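Local structure of 3',5'-nucleoside bisphosphate phosphatase (2YB4) at residues Thr37-Thr42 and Glu64-Trp69; His224-Met229 and His261-Pro266. The protein hydrolyses nucleoside 3',5'-bisphosphates to nucleoside 5'-phosphates and orthophosphate, using three manganese ions per subunit. All blocks are in the same frame, centred on the assembly; numbering follows the deposited sequence.

Contact 1 of 2, residues Thr37-Thr42 and Glu64-Trp69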
ATOM      1  N   THR A  37      -5.115  -3.585  -0.815  1.00  2.24           N
ATOM      2  CA  THR A  37      -3.798  -3.830  -0.245  1.00  0.85           C
ATOM      3  C   THR A  37      -3.583  -2.897   0.935  1.00  4.04           C
ATOM      4  O   THR A  37      -2.969  -1.833   0.789  1.00  1.68           O
ATOM      5  CB  THR A  37      -2.722  -3.511  -1.303  1.00  0.50           C
ATOM      6  OG1 THR A  37      -2.837  -2.139  -1.691  1.00  0.53           O
ATOM      7  CG2 THR A  37      -2.921  -4.348  -2.553  1.00  0.47           C
ATOM      8  N   ASP A  38      -3.947  -3.370   2.123  1.00  0.49           N
ATOM      9  CA  ASP A  38      -3.879  -2.559   3.330  1.00  4.99           C
ATOM     10  C   ASP A  38      -2.456  -2.598   3.852  1.00  4.28           C
ATOM     11  O   ASP A  38      -1.717  -3.548   3.576  1.00  3.86           O
ATOM     12  CB  ASP A  38      -4.868  -3.046   4.404  1.00  6.03           C
ATOM     13  CG  ASP A  38      -6.190  -2.287   4.383  1.00  7.14           C
ATOM     14  OD1 ASP A  38      -6.169  -1.031   4.364  1.00  0.48           O
ATOM     15  OD2 ASP A  38      -7.250  -2.954   4.388  1.00  0.41           O
ATOM     16  N   HIS A  39      -2.073  -1.575   4.608  1.00  4.73           N
ATOM     17  CA  HIS A  39      -0.706  -1.475   5.094  1.00  5.55           C
ATOM     18  C   HIS A  39      -0.483  -2.412   6.289  1.00  6.06           C
ATOM     19  O   HIS A  39      -1.117  -2.263   7.342  1.00  6.21           O
ATOM     20  CB  HIS A  39      -0.421  -0.025   5.490  1.00 10.33           C
ATOM     21  CG  HIS A  39       1.022   0.359   5.402  1.00 18.94           C
ATOM     22  ND1 HIS A  39       1.557   1.406   6.124  1.00 24.07           N
ATOM     23  CD2 HIS A  39       2.042  -0.160   4.679  1.00 21.64           C
ATOM     24  CE1 HIS A  39       2.844   1.513   5.850  1.00 26.18           C
ATOM     25  NE2 HIS A  39       3.164   0.576   4.975  1.00 25.65           N
ATOM     26  N   ASP A  40       0.415  -3.380   6.102  1.00  3.02           N
ATOM     27  CA  ASP A  40       0.879  -4.295   7.154  1.00  4.12           C
ATOM     28  C   ASP A  40      -0.203  -5.137   7.846  1.00  8.22           C
ATOM     29  O   ASP A  40       0.012  -5.648   8.953  1.00  6.03           O
ATOM     30  CB  ASP A  40       1.720  -3.540   8.201  1.00  3.61           C
ATOM     31  CG  ASP A  40       2.992  -2.953   7.609  1.00  5.93           C
ATOM     32  OD1 ASP A  40       3.483  -3.519   6.608  1.00  2.78           O
ATOM     33  OD2 ASP A  40       3.503  -1.931   8.131  1.00  5.84           O
ATOM     34  N   CYS A  41      -1.348  -5.304   7.191  1.00  6.22           N
ATOM     35  CA  CYS A  41      -2.406  -6.150   7.726  1.00  6.40           C
ATOM     36  C   CYS A  41      -3.343  -6.637   6.619  1.00  4.04           C
ATOM     37  O   CYS A  41      -3.448  -6.019   5.563  1.00  6.45           O
ATOM     38  CB  CYS A  41      -3.202  -5.412   8.809  1.00  5.61           C
ATOM     39  SG  CYS A  41      -4.064  -3.990   8.165  1.00 21.86           S
ATOM     40  N   THR A  42      -3.943  -7.798   6.850  1.00  2.20           N
ATOM     41  CA  THR A  42      -4.942  -8.397   5.964  1.00  2.38           C
ATOM     42  C   THR A  42      -6.388  -8.355   6.469  1.00  1.76           C
ATOM     43  O   THR A  42      -7.273  -8.967   5.876  1.00  5.94           O
ATOM     44  CB  THR A  42      -4.519  -9.811   5.548  1.00  2.83           C
ATOM     45  OG1 THR A  42      -4.170 -10.569   6.714  1.00  3.38           O
ATOM     46  CG2 THR A  42      -3.306  -9.725   4.633  1.00  0.43           C
ATOM     47  N   GLU A  64       0.054  -4.594   1.675  1.00  0.63           N
ATOM     48  CA  GLU A  64       1.190  -3.733   1.397  1.00  8.92           C
ATOM     49  C   GLU A  64       2.140  -3.761   2.588  1.00  7.16           C
ATOM     50  O   GLU A  64       1.789  -3.317   3.674  1.00  3.57           O
ATOM     51  CB  GLU A  64       0.738  -2.292   1.131  1.00  8.76           C
ATOM     52  CG  GLU A  64       1.878  -1.389   0.669  1.00 10.59           C
ATOM     53  CD  GLU A  64       1.470   0.065   0.501  1.00 14.38           C
ATOM     54  OE1 GLU A  64       0.436   0.473   1.057  1.00 16.64           O
ATOM     55  OE2 GLU A  64       2.189   0.807  -0.195  1.00 15.96           O
ATOM     56  N   VAL A  65       3.347  -4.272   2.372  1.00  8.06           N
ATOM     57  CA  VAL A  65       4.274  -4.543   3.465  1.00  5.55           C
ATOM     58  C   VAL A  65       5.368  -3.488   3.578  1.00  7.74           C
ATOM     59  O   VAL A  65       6.076  -3.203   2.610  1.00 10.57           O
ATOM     60  CB  VAL A  65       4.933  -5.931   3.300  1.00  6.63           C
ATOM     61  CG1 VAL A  65       5.751  -6.287   4.539  1.00  0.94           C
ATOM     62  CG2 VAL A  65       3.872  -6.997   3.007  1.00  3.82           C
ATOM     63  N   SER A  66       5.503  -2.916   4.770  1.00  4.82           N
ATOM     64  CA  SER A  66       6.564  -1.951   5.049  1.00  4.90           C
ATOM     65  C   SER A  66       7.918  -2.642   5.092  1.00  2.12           C
ATOM     66  O   SER A  66       8.088  -3.658   5.767  1.00  2.05           O
ATOM     67  CB  SER A  66       6.325  -1.259   6.392  1.00  5.27           C
ATOM     68  OG  SER A  66       5.140  -0.495   6.371  1.00  9.12           O
ATOM     69  N   VAL A  67       8.884  -2.065   4.391  1.00  1.24           N
ATOM     70  CA  VAL A  67      10.218  -2.634   4.290  1.00  3.62           C
ATOM     71  C   VAL A  67      11.292  -1.564   4.537  1.00  4.42           C
ATOM     72  O   VAL A  67      11.180  -0.426   4.073  1.00  2.30           O
ATOM     73  CB  VAL A  67      10.425  -3.308   2.907  1.00  4.61           C
ATOM     74  CG1 VAL A  67      11.897  -3.625   2.655  1.00  1.38           C
ATOM     75  CG2 VAL A  67       9.542  -4.559   2.779  1.00  2.28           C
ATOM     76  N   SER A  68      12.321  -1.923   5.295  1.00  5.03           N
ATOM     77  CA  SER A  68      13.490  -1.065   5.424  1.00  4.79           C
ATOM     78  C   SER A  68      14.588  -1.683   4.568  1.00  4.71           C
ATOM     79  O   SER A  68      15.057  -2.778   4.860  1.00  1.68           O
ATOM     80  CB  SER A  68      13.935  -0.954   6.888  1.00  5.47           C
ATOM     81  OG  SER A  68      13.062  -0.130   7.641  1.00  3.54           O
ATOM     82  N   TRP A  69      14.973  -0.999   3.493  1.00  1.70           N
ATOM     83  CA  TRP A  69      16.033  -1.493   2.612  1.00  5.42           C
ATOM     84  C   TRP A  69      17.153  -0.468   2.637  1.00  5.16           C
ATOM     85  O   TRP A  69      17.027   0.610   2.065  1.00  5.37           O
ATOM     86  CB  TRP A  69      15.475  -1.662   1.189  1.00  5.77           C
ATOM     87  CG  TRP A  69      16.440  -2.098   0.122  1.00  1.71           C
ATOM     88  CD1 TRP A  69      16.942  -3.358  -0.074  1.00  1.70           C
ATOM     89  CD2 TRP A  69      16.974  -1.287  -0.935  1.00  4.81           C
ATOM     90  NE1 TRP A  69      17.772  -3.372  -1.169  1.00  2.73           N
ATOM     91  CE2 TRP A  69      17.808  -2.116  -1.718  1.00  3.13           C
ATOM     92  CE3 TRP A  69      16.838   0.062  -1.289  1.00  5.19           C
ATOM     93  CZ2 TRP A  69      18.506  -1.641  -2.827  1.00  3.48           C
ATOM     94  CZ3 TRP A  69      17.535   0.536  -2.393  1.00  6.81           C
ATOM     95  CH2 TRP A  69      18.358  -0.316  -3.149  1.00  6.73           C
TER

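Contact 2 of 2, residues His224-Met229 and His261-Pro266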
ATOM      1  N   HIS A 224       2.188   8.363  -9.629  1.00  9.49           N
ATOM      2  CA  HIS A 224       3.119   8.527 -10.744  1.00  8.52           C
ATOM      3  C   HIS A 224       2.672   9.575 -11.747  1.00  8.73           C
ATOM      4  O   HIS A 224       1.479   9.720 -12.018  1.00  9.83           O
ATOM      5  CB  HIS A 224       3.317   7.200 -11.488  1.00  6.12           C
ATOM      6  CG  HIS A 224       4.156   6.208 -10.747  1.00  5.53           C
ATOM      7  ND1 HIS A 224       4.348   4.918 -11.193  1.00  3.68           N
ATOM      8  CD2 HIS A 224       4.849   6.316  -9.589  1.00  3.51           C
ATOM      9  CE1 HIS A 224       5.121   4.273 -10.338  1.00  5.05           C
ATOM     10  NE2 HIS A 224       5.437   5.098  -9.357  1.00  4.97           N
ATOM     11  N   SER A 225       3.640  10.294 -12.310  1.00  8.28           N
ATOM     12  CA  SER A 225       3.381  11.147 -13.460  1.00  6.71           C
ATOM     13  C   SER A 225       3.489  10.255 -14.687  1.00  7.74           C
ATOM     14  O   SER A 225       3.850   9.092 -14.568  1.00  9.20           O
ATOM     15  CB  SER A 225       4.419  12.265 -13.538  1.00 10.35           C
ATOM     16  OG  SER A 225       5.720  11.736 -13.752  1.00 11.79           O
ATOM     17  N   LEU A 226       3.207  10.788 -15.869  1.00  8.95           N
ATOM     18  CA  LEU A 226       3.314   9.974 -17.068  1.00 11.06           C
ATOM     19  C   LEU A 226       4.767   9.587 -17.338  1.00 10.17           C
ATOM     20  O   LEU A 226       5.038   8.488 -17.835  1.00  8.76           O
ATOM     21  CB  LEU A 226       2.682  10.678 -18.271  1.00 15.15           C
ATOM     22  CG  LEU A 226       1.161  10.845 -18.159  1.00 17.83           C
ATOM     23  CD1 LEU A 226       0.601  11.573 -19.372  1.00 21.03           C
ATOM     24  CD2 LEU A 226       0.472   9.501 -17.979  1.00 17.74           C
ATOM     25  N   ASP A 227       5.701  10.474 -16.989  1.00  9.87           N
ATOM     26  CA  ASP A 227       7.132  10.170 -17.134  1.00  9.59           C
ATOM     27  C   ASP A 227       7.586   9.034 -16.219  1.00  6.63           C
ATOM     28  O   ASP A 227       8.350   8.169 -16.647  1.00  1.59           O
ATOM     29  CB  ASP A 227       8.001  11.414 -16.921  1.00 14.12           C
ATOM     30  CG  ASP A 227       7.994  12.346 -18.127  1.00 22.03           C
ATOM     31  OD1 ASP A 227       7.468  11.945 -19.193  1.00 27.24           O
ATOM     32  OD2 ASP A 227       8.520  13.474 -18.021  1.00 23.13           O
ATOM     33  N   ASP A 228       7.116   9.047 -14.968  1.00  2.67           N
ATOM     34  CA  ASP A 228       7.311   7.919 -14.047  1.00  6.28           C
ATOM     35  C   ASP A 228       6.774   6.627 -14.662  1.00  7.16           C
ATOM     36  O   ASP A 228       7.445   5.601 -14.651  1.00  5.65           O
ATOM     37  CB  ASP A 228       6.593   8.157 -12.710  1.00  7.96           C
ATOM     38  CG  ASP A 228       7.235   9.261 -11.875  1.00 12.90           C
ATOM     39  OD1 ASP A 228       8.468   9.444 -11.957  1.00 15.38           O
ATOM     40  OD2 ASP A 228       6.500   9.941 -11.123  1.00 10.40           O
ATOM     41  N   MET A 229       5.546   6.682 -15.174  1.00  9.81           N
ATOM     42  CA  MET A 229       4.947   5.542 -15.857  1.00 11.01           C
ATOM     43  C   MET A 229       5.929   5.035 -16.909  1.00  6.95           C
ATOM     44  O   MET A 229       6.320   3.871 -16.905  1.00  4.15           O
ATOM     45  CB  MET A 229       3.648   5.957 -16.560  1.00 13.42           C
ATOM     46  CG  MET A 229       2.358   5.720 -15.792  1.00 17.27           C
ATOM     47  SD  MET A 229       1.112   4.914 -16.839  1.00 20.64           S
ATOM     48  CE  MET A 229       1.153   5.934 -18.311  1.00 22.96           C
ATOM     49  N   HIS A 261     -10.017   2.683 -10.788  1.00  9.34           N
ATOM     50  CA  HIS A 261      -9.614   3.104 -12.120  1.00 11.44           C
ATOM     51  C   HIS A 261      -8.122   3.432 -12.116  1.00  6.90           C
ATOM     52  O   HIS A 261      -7.621   4.033 -11.170  1.00  6.32           O
ATOM     53  CB  HIS A 261     -10.442   4.334 -12.517  1.00 17.76           C
ATOM     54  CG  HIS A 261     -10.222   4.799 -13.920  1.00 28.99           C
ATOM     55  ND1 HIS A 261      -9.695   6.037 -14.217  1.00 34.97           N
ATOM     56  CD2 HIS A 261     -10.475   4.202 -15.109  1.00 34.83           C
ATOM     57  CE1 HIS A 261      -9.621   6.179 -15.530  1.00 36.51           C
ATOM     58  NE2 HIS A 261     -10.087   5.078 -16.094  1.00 35.97           N
ATOM     59  N   THR A 262      -7.413   3.044 -13.171  1.00  7.12           N
ATOM     60  CA  THR A 262      -6.010   3.419 -13.323  1.00  5.05           C
ATOM     61  C   THR A 262      -5.699   3.810 -14.766  1.00  6.93           C
ATOM     62  O   THR A 262      -6.510   3.603 -15.680  1.00  5.06           O
ATOM     63  CB  THR A 262      -5.033   2.299 -12.889  1.00  1.42           C
ATOM     64  OG1 THR A 262      -5.312   1.102 -13.616  1.00  5.60           O
ATOM     65  CG2 THR A 262      -5.129   2.019 -11.396  1.00  2.98           C
ATOM     66  N   GLU A 263      -4.523   4.401 -14.947  1.00  7.84           N
ATOM     67  CA  GLU A 263      -4.004   4.771 -16.254  1.00  7.59           C
ATOM     68  C   GLU A 263      -3.651   3.508 -17.048  1.00  5.04           C
ATOM     69  O   GLU A 263      -3.027   2.586 -16.512  1.00  2.56           O
ATOM     70  CB  GLU A 263      -2.751   5.625 -16.054  1.00 12.73           C
ATOM     71  CG  GLU A 263      -2.253   6.327 -17.282  1.00 19.82           C
ATOM     72  CD  GLU A 263      -3.202   7.406 -17.752  1.00 24.31           C
ATOM     73  OE1 GLU A 263      -3.899   8.004 -16.901  1.00 22.82           O
ATOM     74  OE2 GLU A 263      -3.249   7.645 -18.978  1.00 27.93           O
ATOM     75  N   ASP A 264      -4.042   3.465 -18.319  1.00  1.43           N
ATOM     76  CA  ASP A 264      -3.661   2.345 -19.182  1.00  3.22           C
ATOM     77  C   ASP A 264      -2.147   2.117 -19.146  1.00  1.67           C
ATOM     78  O   ASP A 264      -1.363   3.050 -19.301  1.00  2.15           O
ATOM     79  CB  ASP A 264      -4.089   2.586 -20.631  1.00  4.84           C
ATOM     80  CG  ASP A 264      -5.581   2.469 -20.833  1.00 10.58           C
ATOM     81  OD1 ASP A 264      -6.253   1.755 -20.060  1.00 10.74           O
ATOM     82  OD2 ASP A 264      -6.082   3.090 -21.790  1.00 14.77           O
ATOM     83  N   LEU A 265      -1.748   0.874 -18.944  1.00  1.39           N
ATOM     84  CA  LEU A 265      -0.341   0.509 -19.003  1.00  5.27           C
ATOM     85  C   LEU A 265       0.260   0.788 -20.372  1.00  4.10           C
ATOM     86  O   LEU A 265      -0.386   0.570 -21.401  1.00  4.62           O
ATOM     87  CB  LEU A 265      -0.161  -0.967 -18.686  1.00  1.36           C
ATOM     88  CG  LEU A 265      -0.275  -1.393 -17.232  1.00  6.22           C
ATOM     89  CD1 LEU A 265      -0.126  -2.897 -17.159  1.00  1.35           C
ATOM     90  CD2 LEU A 265       0.790  -0.692 -16.400  1.00  1.35           C
ATOM     91  N   PRO A 266       1.509   1.272 -20.386  1.00  4.97           N
ATOM     92  CA  PRO A 266       2.281   1.382 -21.635  1.00  6.76           C
ATOM     93  C   PRO A 266       2.243   0.051 -22.389  1.00  4.88           C
ATOM     94  O   PRO A 266       2.245  -0.999 -21.746  1.00  2.81           O
ATOM     95  CB  PRO A 266       3.694   1.687 -21.135  1.00  3.78           C
ATOM     96  CG  PRO A 266       3.460   2.456 -19.849  1.00  3.18           C
ATOM     97  CD  PRO A 266       2.206   1.872 -19.234  1.00  1.39           C
TER

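Contact 1 of 2, residues Thr37-Thr42 and Glu64-Trp69
E64 meets the loop 37-42 through both its backbone and its side chain. Its N donates to D38 O at 2.8 Å, and its O accepts from D40 N at 2.8 Å. These two bonds straddle H39 and make a single bridge between H39 and E64. E64 O also lies at the edge of the H39 ring, 3.3 Å from CD2. The E64 side chain is extended, with CG anti to the backbone N (chi1 -173°). This carries the carboxylate past the H39 ring toward H9 and H191. V65 turns the other way, onto I95 of helix 86-96 and onto helix 173-182. S66 is gripped twice by the D40 carboxylate. Its N donates to the syn lone pair of D40 OD1 at 2.8 Å, in a nearly straight bond (170°). Its OG donates to D40 OD2, also at 2.8 Å. The two bonds fix the rotation of the carboxylate. D40 OD2 also sits over one face of the H39 ring, 4.0 Å above its plane. S66 OG also lies 2.6 Å from H39 NE2, oblique to the ring. H39 binds manganese and substrate, and E64 binds two of the manganese ions. The loop and strand thus form part of the trinuclear metal centre of a PHP-family phosphatase.

Contact 2 of 2, residues His224-Met229 and His261-Pro266
The side chain of M229 is unusual in its shape: chi1 (-95°) and chi2 (-133°) both lie well off the staggered values, chi2 the more so. The chain bends at chi2 and again at chi3. These bends bring SD and CE against the loop 261-266. M229 lies in the first turn of helix 226-239, which opens with a capping box made by S225 and D228. The contact joins the start of helix 226-239 to a surface loop that packs on strands 216-221 and 242-246.

No hydrogen bond crosses between the two segments. M229 CE rests on the aliphatic part of E263, 3.6 Å from CG. The two side chains cross at about a right angle. E263 CG is anti to its own N (chi1 -168°), and the bend at chi2 then turns the carboxylate off the line of the chain. L226 adds a looser touch, with CD2 4.2 Å from E263 CD. P266 meets the sulfur with its CD, 4.0 Å from M229 SD. P266 also packs on V219 of strand 216-221. L265, between these contacts, turns its side chain toward the sheet, onto A243 and S245. D264 OD1 accepts a hydrogen bond from the N of A2, tying the loop to the start of the chain.

The capping box holds the helix end in shape. S225 N donates to D228 OD2, and D228 N returns a bond of 3.3 Å to S225 OG.

The two contacts do not touch. Their centres are about 22 Å apart and their nearest atoms about 11 Å apart. Contact 1 is buried, about 6 Å from the centre of the chain, and holds metal ligands. A bound sulfate lies about 3 Å from the side chain of H39. Contact 2 is at the surface, about 17 Å from that centre. Its M229 side chain is about 11 Å from that of H191, a ligand of the third manganese. Its E263 side chain is about 12 Å from that of D248, a ligand of the first. Contact 1 includes a strand of the mixed sheet, 59-69; contact 2 lies by strands 216-221 and 242-246.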